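Local coordinates for protein PHOX (Pseudomonas fluorescens, PDB 4A9V) that acts as an alkaline phosphatase, a beta-propeller enzyme that catalyses phosphotransfer chemistry with a complex iron-calcium cofactor, at residues Val62-Asn67 / Gly118-Glu123; Thr184-Tyr189 / Lys313-Ile318; Asn241-His246 / Leu267-His272; Arg488-Thr493 / Ile536-Asp541. All blocks are in the same frame, centred on the assembly; numbering follows the deposited sequence. Where two conformers were deposited one is given.

Contact 1. Residues Val62-Asn67 / Gly118-Glu123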
# COMPACT_ATOMS: atom_id res chain seq x y z
N VAL A 62 -20.37 -6.53 7.30
CA VAL A 62 -20.03 -6.81 8.70
C VAL A 62 -19.07 -8.00 8.83
O VAL A 62 -18.91 -8.57 9.90
CB VAL A 62 -21.29 -7.05 9.58
CG1 VAL A 62 -22.11 -5.77 9.67
CG2 VAL A 62 -22.13 -8.21 9.05
N GLN A 63 -18.38 -8.31 7.73
CA GLN A 63 -17.37 -9.36 7.69
C GLN A 63 -16.03 -8.76 7.26
O GLN A 63 -15.99 -7.77 6.53
CB GLN A 63 -17.77 -10.45 6.69
CG GLN A 63 -18.94 -11.29 7.16
CD GLN A 63 -19.61 -12.07 6.04
OE1 GLN A 63 -19.54 -11.70 4.86
NE2 GLN A 63 -20.32 -13.12 6.41
N PHE A 64 -14.95 -9.37 7.73
CA PHE A 64 -13.62 -9.01 7.27
C PHE A 64 -13.61 -8.93 5.74
O PHE A 64 -14.14 -9.81 5.06
CB PHE A 64 -12.61 -10.04 7.77
CG PHE A 64 -11.18 -9.59 7.68
CD1 PHE A 64 -10.68 -8.66 8.58
CD2 PHE A 64 -10.32 -10.16 6.76
CE1 PHE A 64 -9.36 -8.28 8.54
CE2 PHE A 64 -8.99 -9.78 6.72
CZ PHE A 64 -8.51 -8.83 7.60
N GLY A 65 -13.02 -7.87 5.22
CA GLY A 65 -13.03 -7.62 3.78
C GLY A 65 -12.10 -8.55 3.04
O GLY A 65 -11.44 -9.42 3.62
N ASP A 66 -12.08 -8.37 1.72
CA ASP A 66 -11.31 -9.24 0.83
C ASP A 66 -9.91 -8.66 0.60
O ASP A 66 -9.62 -7.52 0.96
CB ASP A 66 -12.07 -9.41 -0.49
CG ASP A 66 -11.79 -10.73 -1.19
OD1 ASP A 66 -10.85 -11.45 -0.77
OD2 ASP A 66 -12.49 -11.02 -2.19
N ASN A 67 -9.04 -9.48 0.02
CA ASN A 67 -7.72 -9.07 -0.41
C ASN A 67 -7.04 -8.11 0.57
O ASN A 67 -6.61 -7.02 0.21
CB ASN A 67 -7.76 -8.54 -1.84
CG ASN A 67 -8.02 -9.65 -2.85
OD1 ASN A 67 -7.88 -10.83 -2.53
ND2 ASN A 67 -8.39 -9.28 -4.07
N GLY A 118 -12.08 -1.43 1.56
CA GLY A 118 -12.03 -0.43 2.62
C GLY A 118 -11.03 -0.83 3.68
O GLY A 118 -9.88 -1.15 3.37
N VAL A 119 -11.48 -0.80 4.93
CA VAL A 119 -10.64 -1.13 6.07
C VAL A 119 -11.45 -2.03 7.01
O VAL A 119 -12.66 -1.88 7.16
CB VAL A 119 -10.15 0.14 6.79
CG1 VAL A 119 -9.37 -0.19 8.06
CG2 VAL A 119 -9.28 0.97 5.85
N SER A 120 -10.75 -2.97 7.63
CA SER A 120 -11.29 -3.74 8.75
C SER A 120 -10.47 -3.41 9.99
O SER A 120 -9.26 -3.61 10.01
CB SER A 120 -11.16 -5.24 8.46
OG SER A 120 -11.88 -5.61 7.31
N VAL A 121 -11.13 -2.85 11.01
CA VAL A 121 -10.51 -2.65 12.31
C VAL A 121 -10.91 -3.80 13.22
O VAL A 121 -12.09 -4.14 13.30
CB VAL A 121 -10.95 -1.32 12.96
CG1 VAL A 121 -10.26 -1.12 14.30
CG2 VAL A 121 -10.69 -0.15 12.03
N ILE A 122 -9.91 -4.46 13.81
CA ILE A 122 -10.15 -5.60 14.68
C ILE A 122 -9.37 -5.47 15.98
O ILE A 122 -8.30 -4.89 16.02
CB ILE A 122 -9.79 -6.93 13.99
CG1 ILE A 122 -8.29 -7.04 13.71
CG2 ILE A 122 -10.62 -7.12 12.73
CD1 ILE A 122 -7.88 -8.40 13.17
N GLU A 123 -9.92 -6.04 17.05
CA GLU A 123 -9.17 -6.26 18.27
C GLU A 123 -8.50 -7.62 18.25
O GLU A 123 -9.11 -8.62 17.84
CB GLU A 123 -10.09 -6.15 19.49
CG GLU A 123 -9.34 -6.38 20.79
CD GLU A 123 -10.17 -6.26 22.05
OE1 GLU A 123 -11.19 -5.54 22.03
OE2 GLU A 123 -9.69 -6.74 23.09
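Gly65 and Ser120 make the one polar link between Val62-Asn67 and Gly118-Glu123. The amide of Gly65 points its N-H at the hydroxyl oxygen, with Gly65 N and Ser120 OG 3.3 Å apart; the bond is long but nearly straight, at 169°. The same hydroxyl is hydrogen-bonded to the amide oxygen of Asn89, its stronger polar partner. Two bonds thus satisfy this buried oxygen and fix its rotation, and OG stands beside the backbone N of Ser120 (chi1 -61°), turned to the loop.

The apolar part centres on the Phe64 ring. With CG trans to its own backbone N (chi1 -164°), the ring leans over to the strand and presents one ortho-meta side: Phe64 CD1 lies 3.5 Å from Ser120 CB, and Phe64 CE1 is equally close to Ser120 CB. The methylene approaches obliquely. Two residues on along the same strand face, the Ile122 methyl CG2 reaches Phe64 CD1 at 4.4 Å, a looser contact that extends the apolar patch. Ser120 therefore serves twice, its CB packing on the ring while its OG holds the loop backbone.

All four touching residues are buried. Loop 62-67 comes after helix 57-60 and leads into strand 68-76, the first strand of a four-stranded antiparallel propeller blade in which 118-127 lies between 82-89 and 130-144. Phe64 and Ile122 both touch Ile87 of strand 82-89, and Arg142 of strand 130-144 packs on Ser120 and bonds to the carbonyl of Gln63, so the loop is laid across three strands of one blade.

Contact 2. Residues Thr184-Tyr189 / Lys313-Ile318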
# COMPACT_ATOMS: atom_id res chain seq x y z
N THR A 184 0.15 7.01 12.56
CA THR A 184 0.59 8.31 13.05
C THR A 184 0.94 8.23 14.54
O THR A 184 0.37 7.43 15.28
CB THR A 184 -0.47 9.41 12.85
OG1 THR A 184 -1.50 9.25 13.83
CG2 THR A 184 -1.05 9.38 11.44
N PRO A 185 1.80 9.16 14.99
CA PRO A 185 2.16 9.16 16.40
C PRO A 185 1.08 9.79 17.28
O PRO A 185 1.23 9.78 18.50
CB PRO A 185 3.45 9.99 16.44
CG PRO A 185 3.46 10.78 15.19
CD PRO A 185 2.73 9.95 14.17
N TRP A 186 -0.01 10.26 16.68
CA TRP A 186 -1.17 10.71 17.46
C TRP A 186 -2.31 9.72 17.40
O TRP A 186 -3.45 10.05 17.72
CB TRP A 186 -1.63 12.11 17.03
CG TRP A 186 -1.87 12.27 15.55
CD1 TRP A 186 -3.08 12.17 14.87
CD2 TRP A 186 -0.88 12.62 14.53
NE1 TRP A 186 -2.89 12.39 13.53
CE2 TRP A 186 -1.59 12.67 13.26
CE3 TRP A 186 0.48 12.90 14.55
CZ2 TRP A 186 -0.93 12.89 12.06
CZ3 TRP A 186 1.13 13.14 13.34
CH2 TRP A 186 0.43 13.15 12.13
N GLY A 187 -1.98 8.45 17.17
CA GLY A 187 -2.91 7.35 17.42
C GLY A 187 -3.96 7.14 16.34
O GLY A 187 -5.02 6.59 16.60
N THR A 188 -3.62 7.50 15.10
CA THR A 188 -4.52 7.28 13.99
C THR A 188 -3.88 6.49 12.86
O THR A 188 -2.66 6.28 12.82
CB THR A 188 -5.10 8.60 13.45
OG1 THR A 188 -4.05 9.37 12.86
CG2 THR A 188 -5.82 9.39 14.55
N TYR A 189 -4.74 5.99 11.99
CA TYR A 189 -4.37 5.13 10.88
C TYR A 189 -4.60 5.88 9.58
O TYR A 189 -5.63 6.53 9.40
CB TYR A 189 -5.26 3.88 10.91
CG TYR A 189 -4.96 2.87 9.83
CD1 TYR A 189 -3.77 2.17 9.85
CD2 TYR A 189 -5.89 2.55 8.85
CE1 TYR A 189 -3.48 1.21 8.89
CE2 TYR A 189 -5.62 1.59 7.89
CZ TYR A 189 -4.42 0.91 7.94
OH TYR A 189 -4.11 -0.08 7.02
N LYS A 313 -5.36 14.39 20.72
CA LYS A 313 -6.52 14.96 20.06
C LYS A 313 -6.27 16.39 19.57
O LYS A 313 -6.98 16.86 18.69
CB LYS A 313 -7.73 14.93 21.00
CG LYS A 313 -7.65 15.89 22.17
CD LYS A 313 -8.77 15.65 23.17
CE LYS A 313 -8.52 16.37 24.49
NZ LYS A 313 -7.68 17.59 24.33
N ALA A 314 -5.23 17.04 20.09
CA ALA A 314 -4.89 18.38 19.63
C ALA A 314 -4.39 18.38 18.18
O ALA A 314 -4.29 19.43 17.55
CB ALA A 314 -3.86 19.01 20.54
N ASN A 315 -4.07 17.20 17.67
CA ASN A 315 -3.57 17.04 16.29
C ASN A 315 -4.68 16.78 15.28
O ASN A 315 -4.40 16.37 14.15
CB ASN A 315 -2.56 15.90 16.24
CG ASN A 315 -1.39 16.13 17.17
OD1 ASN A 315 -0.56 17.01 16.93
ND2 ASN A 315 -1.37 15.41 18.28
N ARG A 316 -5.92 17.07 15.65
CA ARG A 316 -7.07 16.76 14.81
C ARG A 316 -6.84 17.20 13.35
O ARG A 316 -7.22 16.50 12.42
CB ARG A 316 -8.31 17.44 15.37
CG ARG A 316 -9.60 17.08 14.64
CD ARG A 316 -10.75 17.96 15.10
NE ARG A 316 -10.59 19.33 14.62
CZ ARG A 316 -11.10 20.40 15.21
NH1 ARG A 316 -11.98 20.26 16.19
NH2 ARG A 316 -10.87 21.61 14.71
N ASP A 317 -6.37 18.43 13.18
CA ASP A 317 -6.28 19.03 11.85
C ASP A 317 -4.88 19.05 11.27
O ASP A 317 -4.62 19.78 10.31
CB ASP A 317 -6.81 20.48 11.88
CG ASP A 317 -8.19 20.60 12.49
OD1 ASP A 317 -9.03 19.72 12.23
OD2 ASP A 317 -8.46 21.65 13.12
N ILE A 318 -3.94 18.32 11.87
CA ILE A 318 -2.54 18.49 11.52
C ILE A 318 -2.29 18.20 10.03
O ILE A 318 -1.49 18.87 9.39
CB ILE A 318 -1.61 17.67 12.44
CG1 ILE A 318 -0.15 18.11 12.26
CG2 ILE A 318 -1.77 16.17 12.22
CD1 ILE A 318 0.80 17.45 13.23
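Trp186 and Asn315 bring the backbones nearest, their CA atoms 6.9 Å apart, and each belongs to a type I beta turn. Thr184-Gly187 is closed by Gly187 N to Thr184 O at 3.2 Å, Asn315-Ile318 by Ile318 N to Asn315 O at 3.0 Å.

Between the turns the contact is made by the Trp186 side chain, whose first torsion (chi1 52°) lays the indole between Thr184 CB and the other loop. One face of the indole takes two CH-pi contacts: Asn315 CB over the five-membered ring, 4.0 Å from its centroid, and the Ile318 methyl CG2 over the six-membered ring, with CG2 just 3.4 Å from Trp186 CZ2. Thr184 CB presses on the opposite face, 3.4 Å above the ring plane, so the indole is sandwiched. Asn315 ND2 lies against Trp186 CB at 3.5 Å, but its amide is bound within its own loop, OD1 to Asn308 N and ND2 to Ala312 O. Trp186 NE1 is hydrogen-bonded to Glu251 OE2, which also bonds to Thr188 OG1.

The arrangement is one of loop against loop: the connection between strands 178-183 and 189-193 plugs its tryptophan into the long connection between strands 296-303 and 322-329, tying two sheets of the beta-propeller together.

Contact 3. Residues Asn241-His246 / Leu267-His272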
# COMPACT_ATOMS: atom_id res chain seq x y z
N ASN A 241 -17.47 14.17 -11.49
CA ASN A 241 -16.68 14.68 -10.38
C ASN A 241 -16.50 13.66 -9.28
O ASN A 241 -15.65 13.84 -8.40
CB ASN A 241 -17.26 15.96 -9.78
CG ASN A 241 -17.04 17.17 -10.65
OD1 ASN A 241 -16.33 17.12 -11.66
ND2 ASN A 241 -17.60 18.29 -10.24
N GLU A 242 -17.22 12.54 -9.33
CA GLU A 242 -16.96 11.48 -8.37
C GLU A 242 -15.52 10.97 -8.49
O GLU A 242 -14.92 10.59 -7.49
CB GLU A 242 -17.96 10.32 -8.50
CG GLU A 242 -17.86 9.28 -7.39
CD GLU A 242 -18.30 9.76 -6.02
OE1 GLU A 242 -18.82 10.90 -5.92
OE2 GLU A 242 -18.13 9.00 -5.04
N LEU A 243 -14.95 11.02 -9.69
CA LEU A 243 -13.55 10.62 -9.87
C LEU A 243 -12.60 11.44 -8.99
O LEU A 243 -11.51 10.98 -8.65
CB LEU A 243 -13.16 10.78 -11.35
CG LEU A 243 -11.92 10.00 -11.78
CD1 LEU A 243 -12.21 8.51 -11.86
CD2 LEU A 243 -11.38 10.51 -13.11
N ASN A 244 -12.98 12.68 -8.68
CA ASN A 244 -12.11 13.57 -7.92
C ASN A 244 -12.17 13.33 -6.42
O ASN A 244 -11.32 13.81 -5.67
CB ASN A 244 -12.46 15.02 -8.20
CG ASN A 244 -12.26 15.39 -9.65
OD1 ASN A 244 -11.38 14.84 -10.31
ND2 ASN A 244 -13.07 16.31 -10.15
N ARG A 245 -13.17 12.57 -5.97
CA ARG A 245 -13.45 12.38 -4.56
C ARG A 245 -12.83 11.08 -4.03
O ARG A 245 -13.05 10.70 -2.87
CB ARG A 245 -14.96 12.43 -4.33
CG ARG A 245 -15.52 13.84 -4.52
CD ARG A 245 -16.88 13.89 -5.17
NE ARG A 245 -17.90 13.14 -4.43
CZ ARG A 245 -18.53 13.61 -3.36
NH1 ARG A 245 -18.29 14.83 -2.91
NH2 ARG A 245 -19.42 12.85 -2.73
N HIS A 246 -11.94 10.51 -4.83
CA HIS A 246 -11.16 9.32 -4.50
C HIS A 246 -9.76 9.49 -5.04
O HIS A 246 -9.51 10.38 -5.87
CB HIS A 246 -11.83 8.07 -5.09
CG HIS A 246 -13.25 7.90 -4.65
ND1 HIS A 246 -13.57 7.38 -3.44
CD2 HIS A 246 -14.43 8.38 -5.21
CE1 HIS A 246 -14.91 7.49 -3.27
NE2 HIS A 246 -15.43 8.12 -4.33
N LEU A 267 -2.67 16.17 1.28
CA LEU A 267 -1.65 15.18 0.92
C LEU A 267 -1.72 14.79 -0.56
O LEU A 267 -0.88 14.03 -1.03
CB LEU A 267 -1.75 13.94 1.82
CG LEU A 267 -1.07 14.04 3.19
CD1 LEU A 267 -1.62 15.18 4.05
CD2 LEU A 267 -1.18 12.71 3.93
N GLY A 268 -2.64 15.39 -1.31
CA GLY A 268 -2.66 15.25 -2.76
C GLY A 268 -3.44 14.04 -3.25
O GLY A 268 -3.65 13.08 -2.50
N ARG A 269 -3.87 14.11 -4.51
CA ARG A 269 -4.64 13.04 -5.14
C ARG A 269 -3.79 12.35 -6.20
O ARG A 269 -3.26 13.00 -7.11
CB ARG A 269 -5.91 13.61 -5.78
CG ARG A 269 -6.69 12.60 -6.60
CD ARG A 269 -8.05 13.15 -6.96
NE ARG A 269 -8.71 12.37 -8.00
CZ ARG A 269 -8.53 12.55 -9.31
NH1 ARG A 269 -7.68 13.46 -9.76
NH2 ARG A 269 -9.15 11.77 -10.16
N PHE A 270 -3.64 11.04 -6.06
CA PHE A 270 -2.88 10.19 -6.98
C PHE A 270 -3.12 8.74 -6.52
O PHE A 270 -4.02 8.50 -5.72
CB PHE A 270 -1.38 10.59 -7.08
CG PHE A 270 -0.67 10.77 -5.76
CD1 PHE A 270 -0.01 9.70 -5.16
CD2 PHE A 270 -0.45 12.04 -5.25
CE1 PHE A 270 0.76 9.89 -4.03
CE2 PHE A 270 0.33 12.23 -4.13
CZ PHE A 270 0.96 11.16 -3.53
N LYS A 271 -2.42 7.79 -7.12
CA LYS A 271 -2.66 6.38 -6.82
C LYS A 271 -1.76 5.96 -5.65
O LYS A 271 -0.67 5.41 -5.83
CB LYS A 271 -2.50 5.53 -8.07
CG LYS A 271 -3.50 5.94 -9.13
CD LYS A 271 -3.54 5.06 -10.36
CE LYS A 271 -4.44 5.69 -11.40
NZ LYS A 271 -4.48 4.93 -12.68
N HIS A 272 -2.17 6.38 -4.46
CA HIS A 272 -1.35 6.25 -3.26
C HIS A 272 -1.09 4.81 -2.90
O HIS A 272 -2.04 4.05 -2.70
CB HIS A 272 -2.07 6.89 -2.08
CG HIS A 272 -2.17 8.39 -2.14
ND1 HIS A 272 -1.21 9.19 -1.61
CD2 HIS A 272 -3.16 9.22 -2.61
CE1 HIS A 272 -1.58 10.47 -1.76
NE2 HIS A 272 -2.76 10.50 -2.37
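Arg269 reaches into the turn formed by Asn241-His246 and binds its backbone carbonyls, an arginine serving as anchor for the peptide oxygens at and just beyond a 3-10 segment. With CG trans to the backbone N (chi1 174°) and the side chain extended from CG to NE, the guanidinium is carried across to the turn. Arg269 NH2 donates to Leu243 O at 2.9 Å, coming from above the carbonyl plane. Arg269 NE adds two weak bonds, to Leu243 O at 3.2 Å and to His246 O at 3.0 Å, both acceptors lying near the guanidinium edge. Over one guanidinium face stands Asn244 OD1, 3.8 Å from Arg269 CZ, its amide nearly perpendicular to the guanidinium (89°) and held by a hydrogen bond from Asn244 ND2 to the carbonyl oxygen of Leu160. Leu243 CG packs against Arg269 NH2 at 3.7 Å.

A leucine in place of Arg269 would probably leave the carbonyls of Leu243 and His246 without the donors that tie them to segment 267-272.

Glu242 braces the turn from within, bonding Arg245 and His246. Arg269 NH1 binds the carbonyl of Ile369 at the end of helix 364-369, and Trp248, just before strand 249-252, packs on the arginine; segment 267-272 itself runs on from strand 262-264 toward strand 276-279.

Contact 4. Residues Arg488-Thr493 / Ile536-Asp541; sequences RLWILT and ISFSPD
Trp490, on strand 489-493, touches both Ile536 and Phe538. At its root, Trp490 CB meets the end of Ile536, with CD1 of the isoleucine 3.6 Å away; the two side chains cross at about a right angle, and the same methyl also brushes Trp490 CG. Here CG lies beside the backbone N (chi1 -61°), which swings the indole toward the ring of Phe538. Trp490 CD1 comes 3.7 Å from Phe538 CZ, and Trp490 NE1 is nearer still to that CZ, at 3.4 Å. Trp490 CE2 closes the pyrrole side, 3.8 Å from Phe538 CZ. That para carbon therefore stands over one indole face, toward its rim. The planes are turned 49° apart, an oblique aromatic pair. The N-H of NE1 is spent elsewhere, on Asp484 OD2, and the indole also meets Phe524 edge-to-face.

Two residues along, Leu492 CD2 reaches Ile536 CB at 4.4 Å, extending the apolar strip toward the metal ligands: the side chain of Leu492 is about 6 Å from that of the calcium ligand Asp479. An alanine in place of Trp490 would probably leave Phe538 CZ and Ile536 CD1 facing a gap and Asp484 without its indole donor.

The two strands run roughly antiparallel, at 148°, but their axes stay 10.0 Å apart and they belong to different four-stranded sheets. The chemistry is that of a hydrophobic seam between propeller blades, aromatic at one end and aliphatic at the other, carried by side chains alone, with the polar group of the indole, its N-H, answered by Asp484.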
# COMPACT_ATOMS: atom_id res chain seq x y z
N ARG A 488 15.94 -4.41 11.31
CA ARG A 488 15.82 -5.28 10.15
C ARG A 488 14.83 -4.67 9.16
O ARG A 488 13.76 -4.22 9.55
CB ARG A 488 15.33 -6.67 10.56
CG ARG A 488 16.40 -7.57 11.17
CD ARG A 488 15.82 -8.86 11.74
NE ARG A 488 15.17 -8.63 13.03
CZ ARG A 488 15.79 -8.70 14.21
NH1 ARG A 488 17.08 -8.99 14.27
NH2 ARG A 488 15.12 -8.44 15.32
N LEU A 489 15.17 -4.74 7.88
CA LEU A 489 14.29 -4.33 6.80
C LEU A 489 13.65 -5.55 6.16
O LEU A 489 14.33 -6.37 5.54
CB LEU A 489 15.08 -3.55 5.74
CG LEU A 489 14.25 -3.10 4.53
CD1 LEU A 489 13.15 -2.13 4.93
CD2 LEU A 489 15.17 -2.47 3.49
N TRP A 490 12.33 -5.63 6.26
CA TRP A 490 11.56 -6.73 5.71
C TRP A 490 11.00 -6.32 4.36
O TRP A 490 10.50 -5.21 4.20
CB TRP A 490 10.44 -7.09 6.68
CG TRP A 490 10.95 -7.53 8.02
CD1 TRP A 490 11.27 -6.74 9.11
CD2 TRP A 490 11.28 -8.90 8.42
NE1 TRP A 490 11.74 -7.51 10.15
CE2 TRP A 490 11.76 -8.82 9.79
CE3 TRP A 490 11.20 -10.13 7.80
CZ2 TRP A 490 12.13 -9.95 10.50
CZ3 TRP A 490 11.60 -11.26 8.51
CH2 TRP A 490 12.03 -11.17 9.84
N ILE A 491 11.20 -7.19 3.37
CA ILE A 491 10.89 -6.92 1.97
C ILE A 491 9.86 -7.94 1.48
O ILE A 491 10.07 -9.15 1.63
CB ILE A 491 12.15 -7.08 1.09
CG1 ILE A 491 13.25 -6.10 1.52
CG2 ILE A 491 11.80 -6.89 -0.38
CD1 ILE A 491 14.63 -6.45 0.98
N LEU A 492 8.73 -7.47 0.98
CA LEU A 492 7.62 -8.33 0.60
C LEU A 492 7.46 -8.23 -0.92
O LEU A 492 7.62 -7.15 -1.48
CB LEU A 492 6.34 -7.86 1.30
CG LEU A 492 6.28 -8.07 2.82
CD1 LEU A 492 7.25 -7.22 3.63
CD2 LEU A 492 4.87 -7.82 3.31
N THR A 493 7.13 -9.33 -1.59
CA THR A 493 7.08 -9.31 -3.04
C THR A 493 5.70 -9.51 -3.65
O THR A 493 4.85 -10.23 -3.12
CB THR A 493 8.08 -10.29 -3.71
OG1 THR A 493 7.61 -11.64 -3.64
CG2 THR A 493 9.43 -10.20 -3.07
N ILE A 536 2.40 -5.77 6.74
CA ILE A 536 3.30 -6.20 7.81
C ILE A 536 3.09 -5.34 9.05
O ILE A 536 2.95 -4.12 8.96
CB ILE A 536 4.78 -6.19 7.36
CG1 ILE A 536 5.68 -6.74 8.46
CG2 ILE A 536 5.22 -4.81 6.89
CD1 ILE A 536 7.08 -7.03 7.99
N SER A 537 3.01 -6.00 10.19
CA SER A 537 2.97 -5.34 11.50
C SER A 537 3.68 -6.24 12.50
O SER A 537 3.72 -7.45 12.31
CB SER A 537 1.52 -5.14 11.97
OG SER A 537 0.78 -4.36 11.06
N PHE A 538 4.19 -5.67 13.58
CA PHE A 538 4.76 -6.45 14.67
C PHE A 538 3.96 -6.22 15.94
O PHE A 538 3.53 -5.11 16.23
CB PHE A 538 6.22 -6.05 14.89
CG PHE A 538 7.14 -6.49 13.79
CD1 PHE A 538 7.29 -5.73 12.64
CD2 PHE A 538 7.85 -7.67 13.91
CE1 PHE A 538 8.07 -6.19 11.59
CE2 PHE A 538 8.63 -8.14 12.86
CZ PHE A 538 8.76 -7.38 11.71
N SER A 539 3.91 -7.23 16.80
CA SER A 539 3.53 -6.99 18.18
C SER A 539 4.57 -6.05 18.80
O SER A 539 5.73 -6.05 18.41
CB SER A 539 3.47 -8.31 18.94
OG SER A 539 4.72 -8.97 18.89
N PRO A 540 4.18 -5.35 19.88
CA PRO A 540 5.15 -4.44 20.49
C PRO A 540 6.42 -5.15 20.97
O PRO A 540 7.52 -4.62 20.78
CB PRO A 540 4.36 -3.82 21.64
CG PRO A 540 2.96 -3.78 21.10
CD PRO A 540 2.81 -5.05 20.32
N ASP A 541 6.29 -6.38 21.44
CA ASP A 541 7.44 -7.14 21.91
C ASP A 541 8.24 -7.83 20.81
O ASP A 541 9.28 -8.41 21.10
CB ASP A 541 7.03 -8.15 23.01
CG ASP A 541 6.19 -9.31 22.48
OD1 ASP A 541 5.98 -9.43 21.25
OD2 ASP A 541 5.71 -10.11 23.32

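In the fold
Along the chain contact 1 closes first, contact 2 then spans a long stretch that includes contact 3, and contact 4 comes last. Their centres lie about 20 to 29 Å apart, with contacts 3 and 4 the most distant, on opposite sides of the chain's centre. Contact 1 sits on the four-stranded sheet 68-76, 82-89, 118-127, 130-144, contact 4 joins the sheets holding 489-493 and 532-538, and contacts 2 and 3 tie loops of the intervening sheets. Only contacts 1 and 2 touch, where Val119 CG1 meets Tyr189 CE2 at 4.2 Å. The four join loops and strands at separate places around the beta-propeller, whose acidic residues and Cys179 form the cofactor pocket.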